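Local coordinates for FYVE, RhoGEF and PH domain-containing protein 5 (Homo sapiens, PDB 3MPX) that activates the small GTPase CDC42 by exchanging its bound GDP for GTP, and mediates the CDC42 activation induced by VEGF, at residues Tyr37-Met40 with Leu41-Asn45; Ile82-Leu85 with His86-Ile89; Ala121-Ile124 with Leu125-Arg129. One frame throughout, in Å; residues are numbered along the deposited sequence.

Interaction 1: Tyr37-Met40 with Leu41-Asn45; sequences YVEM and LQHLN
Glu39 and His43 meet one turn apart on helix 21-59, where two donors converge on the backbone carbonyl of Glu39. His43 ND1 lies 2.8 Å from Glu39 O, but the bond is bent to 126° at the hydrogen and is weak. The backbone N of His43 approaches Glu39 O at 3.3 Å, nearly straight but long, and also weak. Histidine suits this place because, with CG beside the backbone N (chi1 -65°), its ring swings back toward the preceding turn. The Glu39 chain bends at chi2 and brings its carboxylate carbon to the imidazole edge, with OE1 3.2 Å from His43 CE1. Elsewhere the regular pattern of the helix serves the carbonyls: Tyr37 O takes Leu41 N at 2.8 Å, Val38 O takes Gln42 N at 3.0 Å, and Met40 O, on a selenomethionine, takes Leu44 N at 3.1 Å. This is a long helix of the DH (RhoGEF) domain, a bundle of helices, and its inward residues are correspondingly apolar or aromatic. Leu41 CG sits over one face of the Tyr37 ring in a CH-pi contact, 4.1 Å from the centroid, while its methyl CD1 lies over the CE2 side of the rim. Tyrosine fits because the hydroxyl of this buried residue also has a partner, the carbonyl of Val169 on helix 162-184, and its ring meets His86 edge-to-face. Leu41 O, one turn before Asn45, is gripped twice, by the backbone N and the side-chain ND2 of Asn45, which arrive from opposite faces of the carbonyl plane. The ND2 bond to Leu41 O, 2.8 Å and 172° at the hydrogen, lies in the asparagine's amide plane.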
loop_
_atom_site.group_PDB
_atom_site.type_symbol
_atom_site.label_atom_id
_atom_site.label_comp_id
_atom_site.label_asym_id
_atom_site.label_seq_id
_atom_site.Cartn_x
_atom_site.Cartn_y
_atom_site.Cartn_z
ATOM N N TYR A 37 -2.289 13.111 -2.612
ATOM C CA TYR A 37 -2.140 12.203 -3.740
ATOM C C TYR A 37 -2.119 12.956 -5.065
ATOM O O TYR A 37 -1.330 12.613 -5.954
ATOM C CB TYR A 37 -3.267 11.170 -3.724
ATOM C CG TYR A 37 -3.167 10.122 -4.808
ATOM C CD1 TYR A 37 -2.106 9.212 -4.834
ATOM C CD2 TYR A 37 -4.138 10.024 -5.804
ATOM C CE1 TYR A 37 -2.011 8.238 -5.831
ATOM C CE2 TYR A 37 -4.066 9.039 -6.791
ATOM C CZ TYR A 37 -3.002 8.148 -6.799
ATOM O OH TYR A 37 -2.939 7.162 -7.746
ATOM N N VAL A 38 -2.983 13.982 -5.191
ATOM C CA VAL A 38 -3.120 14.834 -6.375
ATOM C C VAL A 38 -1.859 15.709 -6.514
ATOM O O VAL A 38 -1.347 15.870 -7.621
ATOM C CB VAL A 38 -4.442 15.628 -6.331
ATOM C CG1 VAL A 38 -4.474 16.725 -7.388
ATOM C CG2 VAL A 38 -5.625 14.688 -6.508
ATOM N N GLU A 39 -1.314 16.179 -5.377
ATOM C CA GLU A 39 -0.063 16.940 -5.279
ATOM C C GLU A 39 1.089 16.030 -5.769
ATOM O O GLU A 39 1.967 16.472 -6.510
ATOM C CB GLU A 39 0.148 17.358 -3.803
ATOM C CG GLU A 39 1.516 17.941 -3.448
ATOM C CD GLU A 39 1.715 19.438 -3.609
ATOM O OE1 GLU A 39 2.830 19.915 -3.292
ATOM O OE2 GLU A 39 0.770 20.137 -4.048
HETATM N N MSE A 40 1.052 14.756 -5.374
HETATM C CA MSE A 40 2.038 13.765 -5.744
HETATM C C MSE A 40 1.938 13.428 -7.218
HETATM O O MSE A 40 2.974 13.318 -7.873
HETATM C CB MSE A 40 1.879 12.516 -4.866
HETATM C CG MSE A 40 2.994 11.499 -5.047
HETATM SE SE MSE A 40 2.595 10.278 -6.517
HETATM C CE MSE A 40 1.512 8.989 -5.546
ATOM N N LEU A 41 0.711 13.268 -7.750
ATOM C CA LEU A 41 0.542 12.935 -9.167
ATOM C C LEU A 41 0.972 14.075 -10.067
ATOM O O LEU A 41 1.437 13.820 -11.177
ATOM C CB LEU A 41 -0.889 12.496 -9.528
ATOM C CG LEU A 41 -1.424 11.191 -8.945
ATOM C CD1 LEU A 41 -2.852 11.035 -9.314
ATOM C CD2 LEU A 41 -0.651 9.989 -9.441
ATOM N N GLN A 42 0.824 15.323 -9.569
ATOM C CA GLN A 42 1.178 16.593 -10.201
ATOM C C GLN A 42 2.671 16.583 -10.509
ATOM O O GLN A 42 3.041 16.575 -11.683
ATOM C CB GLN A 42 0.820 17.759 -9.252
ATOM C CG GLN A 42 0.912 19.163 -9.846
ATOM C CD GLN A 42 -0.388 19.622 -10.461
ATOM O OE1 GLN A 42 -0.409 20.197 -11.563
ATOM N NE2 GLN A 42 -1.506 19.397 -9.760
ATOM N N HIS A 43 3.510 16.510 -9.450
ATOM C CA HIS A 43 4.984 16.516 -9.471
ATOM C C HIS A 43 5.571 15.308 -10.170
ATOM O O HIS A 43 6.687 15.381 -10.690
ATOM C CB HIS A 43 5.544 16.663 -8.047
ATOM C CG HIS A 43 5.180 17.994 -7.447
ATOM N ND1 HIS A 43 4.249 18.097 -6.416
ATOM C CD2 HIS A 43 5.542 19.245 -7.833
ATOM C CE1 HIS A 43 4.115 19.392 -6.179
ATOM N NE2 HIS A 43 4.869 20.123 -7.008
ATOM N N LEU A 44 4.800 14.210 -10.228
ATOM C CA LEU A 44 5.183 13.029 -10.963
ATOM C C LEU A 44 5.108 13.363 -12.455
ATOM O O LEU A 44 6.035 13.062 -13.199
ATOM C CB LEU A 44 4.238 11.880 -10.627
ATOM C CG LEU A 44 4.665 10.497 -11.134
ATOM C CD1 LEU A 44 5.959 10.022 -10.476
ATOM C CD2 LEU A 44 3.589 9.510 -10.894
ATOM N N ASN A 45 4.026 14.029 -12.882
ATOM C CA ASN A 45 3.812 14.390 -14.278
ATOM C C ASN A 45 4.784 15.455 -14.773
ATOM O O ASN A 45 5.189 15.419 -15.936
ATOM C CB ASN A 45 2.381 14.823 -14.482
ATOM C CG ASN A 45 1.519 13.654 -14.807
ATOM O OD1 ASN A 45 1.413 13.256 -15.965
ATOM N ND2 ASN A 45 0.982 13.009 -13.786
#

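Interaction 2: Ile82-Leu85 with His86-Ile89; sequences IHDL and HQGI
Leu85 and His86 are neighbours whose first torsions bring their side chains together: Leu85 CG stands anti to the backbone N (chi1 154°), whereas His86 CG is anti to the carbonyl carbon (chi1 -67°). The two chains then run alongside each other, and Leu85 CG settles over one face of the imidazole in a CH-pi contact, 4.2 Å from the ring centroid. The methyl CD2 of Leu85 reaches His86 NE2 at 3.5 Å. From one turn earlier Ile82 comes alongside too, its CG2 placed 3.5 Å from His86 CD2. Branched aliphatic residues suit these positions, packing against the ring without competing for its nitrogens. The nitrogens of this buried histidine have partners: ND1 is hydrogen-bonded to Glu34 of helix 21-59 and NE2 to His120 of helix 117-138, which fixes the rotation of the ring; the carboxylate probably polarises it. Leu85 also runs alongside Ile89, their CD1 methyls 3.9 Å apart.

Elsewhere around the helix His83 and Gln87 form a second pair. The amide of Gln87 lies over a face of the His83 ring with the two planes 19° apart, a flat stack in which Gln87 CD is 3.4 Å from His83 NE2. A flexible chain ending in a planar group can lie flat on an imidazole in this way. Beneath both pairs runs the normal helical bonding, including His86 N to Ile82 O at 3.0 Å and Gln87 N to His83 O at 2.8 Å, which holds the one-turn spacing. A buried histidine joining a helix to two others, with aliphatic residues packed round it, places this part of helix 66-98 in the interior of the DH domain's helical bundle.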
loop_
_atom_site.group_PDB
_atom_site.type_symbol
_atom_site.label_atom_id
_atom_site.label_comp_id
_atom_site.label_asym_id
_atom_site.label_seq_id
_atom_site.Cartn_x
_atom_site.Cartn_y
_atom_site.Cartn_z
ATOM N N ILE A 82 -4.411 9.583 -15.262
ATOM C CA ILE A 82 -4.650 9.288 -13.846
ATOM C C ILE A 82 -4.685 10.595 -13.079
ATOM O O ILE A 82 -5.625 10.815 -12.332
ATOM C CB ILE A 82 -3.653 8.249 -13.257
ATOM C CG1 ILE A 82 -3.914 6.850 -13.850
ATOM C CG2 ILE A 82 -3.708 8.202 -11.714
ATOM C CD1 ILE A 82 -2.641 5.964 -14.061
ATOM N N HIS A 83 -3.711 11.482 -13.314
ATOM C CA HIS A 83 -3.663 12.801 -12.680
ATOM C C HIS A 83 -5.010 13.564 -12.831
ATOM O O HIS A 83 -5.544 14.077 -11.841
ATOM C CB HIS A 83 -2.496 13.622 -13.242
ATOM C CG HIS A 83 -2.397 15.003 -12.665
ATOM N ND1 HIS A 83 -2.170 16.100 -13.470
ATOM C CD2 HIS A 83 -2.519 15.424 -11.381
ATOM C CE1 HIS A 83 -2.158 17.148 -12.661
ATOM N NE2 HIS A 83 -2.366 16.794 -11.395
ATOM N N ASP A 84 -5.569 13.574 -14.062
ATOM C CA ASP A 84 -6.812 14.238 -14.405
ATOM C C ASP A 84 -7.978 13.601 -13.694
ATOM O O ASP A 84 -8.860 14.328 -13.208
ATOM C CB ASP A 84 -7.023 14.239 -15.931
ATOM C CG ASP A 84 -6.045 15.100 -16.736
ATOM O OD1 ASP A 84 -5.422 16.026 -16.141
ATOM O OD2 ASP A 84 -5.917 14.869 -17.967
ATOM N N LEU A 85 -7.962 12.249 -13.581
ATOM C CA LEU A 85 -9.011 11.479 -12.911
ATOM C C LEU A 85 -9.122 11.895 -11.457
ATOM O O LEU A 85 -10.226 12.198 -10.996
ATOM C CB LEU A 85 -8.782 9.954 -13.053
ATOM C CG LEU A 85 -9.366 9.015 -11.978
ATOM C CD1 LEU A 85 -10.874 8.870 -12.090
ATOM C CD2 LEU A 85 -8.693 7.662 -12.008
ATOM N N HIS A 86 -7.974 11.962 -10.763
ATOM C CA HIS A 86 -7.887 12.292 -9.353
ATOM C C HIS A 86 -8.059 13.788 -9.102
ATOM O O HIS A 86 -8.669 14.158 -8.086
ATOM C CB HIS A 86 -6.617 11.704 -8.748
ATOM C CG HIS A 86 -6.677 10.205 -8.734
ATOM N ND1 HIS A 86 -7.329 9.518 -7.728
ATOM C CD2 HIS A 86 -6.271 9.319 -9.668
ATOM C CE1 HIS A 86 -7.235 8.238 -8.048
ATOM N NE2 HIS A 86 -6.623 8.074 -9.213
ATOM N N GLN A 87 -7.632 14.648 -10.059
ATOM C CA GLN A 87 -7.889 16.091 -9.957
ATOM C C GLN A 87 -9.427 16.307 -9.847
ATOM O O GLN A 87 -9.868 17.049 -8.973
ATOM C CB GLN A 87 -7.322 16.854 -11.164
ATOM C CG GLN A 87 -5.935 17.417 -10.913
ATOM C CD GLN A 87 -5.365 18.135 -12.117
ATOM O OE1 GLN A 87 -5.332 17.617 -13.246
ATOM N NE2 GLN A 87 -4.841 19.330 -11.886
ATOM N N GLY A 88 -10.198 15.571 -10.655
ATOM C CA GLY A 88 -11.654 15.599 -10.646
ATOM C C GLY A 88 -12.287 15.077 -9.372
ATOM O O GLY A 88 -13.218 15.711 -8.864
ATOM N N ILE A 89 -11.800 13.892 -8.861
ATOM C CA ILE A 89 -12.233 13.239 -7.615
ATOM C C ILE A 89 -12.071 14.262 -6.459
ATOM O O ILE A 89 -13.029 14.506 -5.733
ATOM C CB ILE A 89 -11.463 11.896 -7.367
ATOM C CG1 ILE A 89 -12.040 10.764 -8.228
ATOM C CG2 ILE A 89 -11.453 11.487 -5.873
ATOM C CD1 ILE A 89 -11.278 9.467 -8.219
#

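Interaction 3: Ala121-Ile124 with Leu125-Arg129; sequences ATHI and LQFDR
His123 and Phe127 pack one turn apart on helix 117-138, the edge of Phe127 directed at the face of His123 in an offset edge-to-face pair with planes at 72°. Phe127 CD1 is 3.5 Å from His123 CE1. Beside them Gln126 NE2 donates to Thr122 O at 2.8 Å, a nearly straight bond that approaches from above the carbonyl plane. The glutamine bends back because CG lies between its backbone N and carbonyl carbon (chi1 56°). That bond matters because Gln126 N makes only weak bonds, to Thr122 O at 3.5 Å and His123 O at 3.3 Å. Phe127 N bonds to Ile124 O from well above its carbonyl plane. An alanine here would remove the amide and is likely to leave Thr122 O with little more than that weak backbone bond. Farther out, the OH of Tyr130 bonds His123 NE2 and helps orient its ring, while Val170 and Met215 pack against Phe127, a large apolar residue suited to this buried place. Just after the weak bonds of Gln126 N, the backbone N atoms of Asp128 and Arg129 lack a bond to the turn before, and there the helix is kinked, within the DH domain's helical bundle.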
loop_
_atom_site.group_PDB
_atom_site.type_symbol
_atom_site.label_atom_id
_atom_site.label_comp_id
_atom_site.label_asym_id
_atom_site.label_seq_id
_atom_site.Cartn_x
_atom_site.Cartn_y
_atom_site.Cartn_z
ATOM N N ALA A 121 -6.216 0.277 -14.304
ATOM C CA ALA A 121 -6.155 -1.111 -14.761
ATOM C C ALA A 121 -5.143 -1.274 -15.893
ATOM O O ALA A 121 -4.343 -2.208 -15.880
ATOM C CB ALA A 121 -7.525 -1.540 -15.239
ATOM N N THR A 122 -5.165 -0.328 -16.851
ATOM C CA THR A 122 -4.281 -0.268 -18.009
ATOM C C THR A 122 -2.838 -0.001 -17.558
ATOM O O THR A 122 -1.917 -0.596 -18.113
ATOM C CB THR A 122 -4.838 0.784 -18.974
ATOM O OG1 THR A 122 -6.035 0.261 -19.535
ATOM C CG2 THR A 122 -3.897 1.125 -20.087
ATOM N N HIS A 123 -2.653 0.882 -16.546
ATOM C CA HIS A 123 -1.341 1.228 -16.003
ATOM C C HIS A 123 -0.720 0.024 -15.331
ATOM O O HIS A 123 0.421 -0.305 -15.622
ATOM C CB HIS A 123 -1.436 2.406 -15.029
ATOM C CG HIS A 123 -0.115 2.824 -14.441
ATOM N ND1 HIS A 123 0.041 3.021 -13.071
ATOM C CD2 HIS A 123 1.060 3.091 -15.056
ATOM C CE1 HIS A 123 1.294 3.400 -12.904
ATOM N NE2 HIS A 123 1.948 3.450 -14.068
ATOM N N ILE A 124 -1.502 -0.661 -14.477
ATOM C CA ILE A 124 -1.141 -1.874 -13.741
ATOM C C ILE A 124 -0.684 -2.970 -14.722
ATOM O O ILE A 124 0.372 -3.552 -14.502
ATOM C CB ILE A 124 -2.383 -2.315 -12.911
ATOM C CG1 ILE A 124 -2.452 -1.560 -11.559
ATOM C CG2 ILE A 124 -2.424 -3.827 -12.710
ATOM C CD1 ILE A 124 -3.799 -1.540 -10.901
ATOM N N LEU A 125 -1.463 -3.211 -15.813
ATOM C CA LEU A 125 -1.218 -4.235 -16.831
ATOM C C LEU A 125 0.130 -4.120 -17.525
ATOM O O LEU A 125 0.691 -5.150 -17.904
ATOM C CB LEU A 125 -2.337 -4.267 -17.905
ATOM C CG LEU A 125 -3.699 -4.850 -17.490
ATOM C CD1 LEU A 125 -4.718 -4.536 -18.478
ATOM C CD2 LEU A 125 -3.650 -6.335 -17.253
ATOM N N GLN A 126 0.648 -2.897 -17.698
ATOM C CA GLN A 126 1.951 -2.689 -18.359
ATOM C C GLN A 126 3.046 -2.121 -17.415
ATOM O O GLN A 126 4.187 -1.923 -17.846
ATOM C CB GLN A 126 1.802 -1.831 -19.631
ATOM C CG GLN A 126 1.146 -0.486 -19.403
ATOM C CD GLN A 126 0.505 0.026 -20.660
ATOM O OE1 GLN A 126 1.156 0.254 -21.697
ATOM N NE2 GLN A 126 -0.783 0.277 -20.568
ATOM N N PHE A 127 2.709 -1.949 -16.124
ATOM C CA PHE A 127 3.560 -1.413 -15.059
ATOM C C PHE A 127 5.000 -1.992 -15.080
ATOM O O PHE A 127 5.940 -1.261 -15.406
ATOM C CB PHE A 127 2.878 -1.643 -13.699
ATOM C CG PHE A 127 3.447 -0.854 -12.554
ATOM C CD1 PHE A 127 2.926 0.386 -12.218
ATOM C CD2 PHE A 127 4.497 -1.365 -11.787
ATOM C CE1 PHE A 127 3.468 1.127 -11.155
ATOM C CE2 PHE A 127 5.037 -0.629 -10.725
ATOM C CZ PHE A 127 4.514 0.605 -10.410
ATOM N N ASP A 128 5.171 -3.288 -14.763
ATOM C CA ASP A 128 6.490 -3.918 -14.704
ATOM C C ASP A 128 7.275 -3.808 -16.034
ATOM O O ASP A 128 8.503 -3.685 -15.989
ATOM C CB ASP A 128 6.390 -5.398 -14.265
ATOM C CG ASP A 128 5.790 -5.694 -12.894
ATOM O OD1 ASP A 128 5.959 -4.865 -11.971
ATOM O OD2 ASP A 128 5.233 -6.799 -12.717
ATOM N N ARG A 129 6.569 -3.843 -17.199
ATOM C CA ARG A 129 7.161 -3.802 -18.547
ATOM C C ARG A 129 7.857 -2.470 -18.808
ATOM O O ARG A 129 9.051 -2.471 -19.113
ATOM C CB ARG A 129 6.092 -4.099 -19.639
ATOM C CG ARG A 129 6.634 -4.380 -21.053
#

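How the interactions relate
All three contacts lie in the DH domain and follow one another along the chain, on helix 21-59, helix 66-98 and helix 117-138 respectively. The centres of interactions 1 and 2 are about 10 Å apart, and the two touch where Val38 and Gln42 pack against His86 and His83. The centre of interaction 3 is about 18 Å from those of the others; it reaches interaction 2 through Ile82 and His123 but stays about 7 Å from interaction 1 at the nearest atoms. Helix 66-98 thus touches both helix 21-59, which precedes it, and helix 117-138, which comes after the short helix 108-111. Such side-chain contacts bind the bundle together, the module that in Rho exchange factors engages the GTPase.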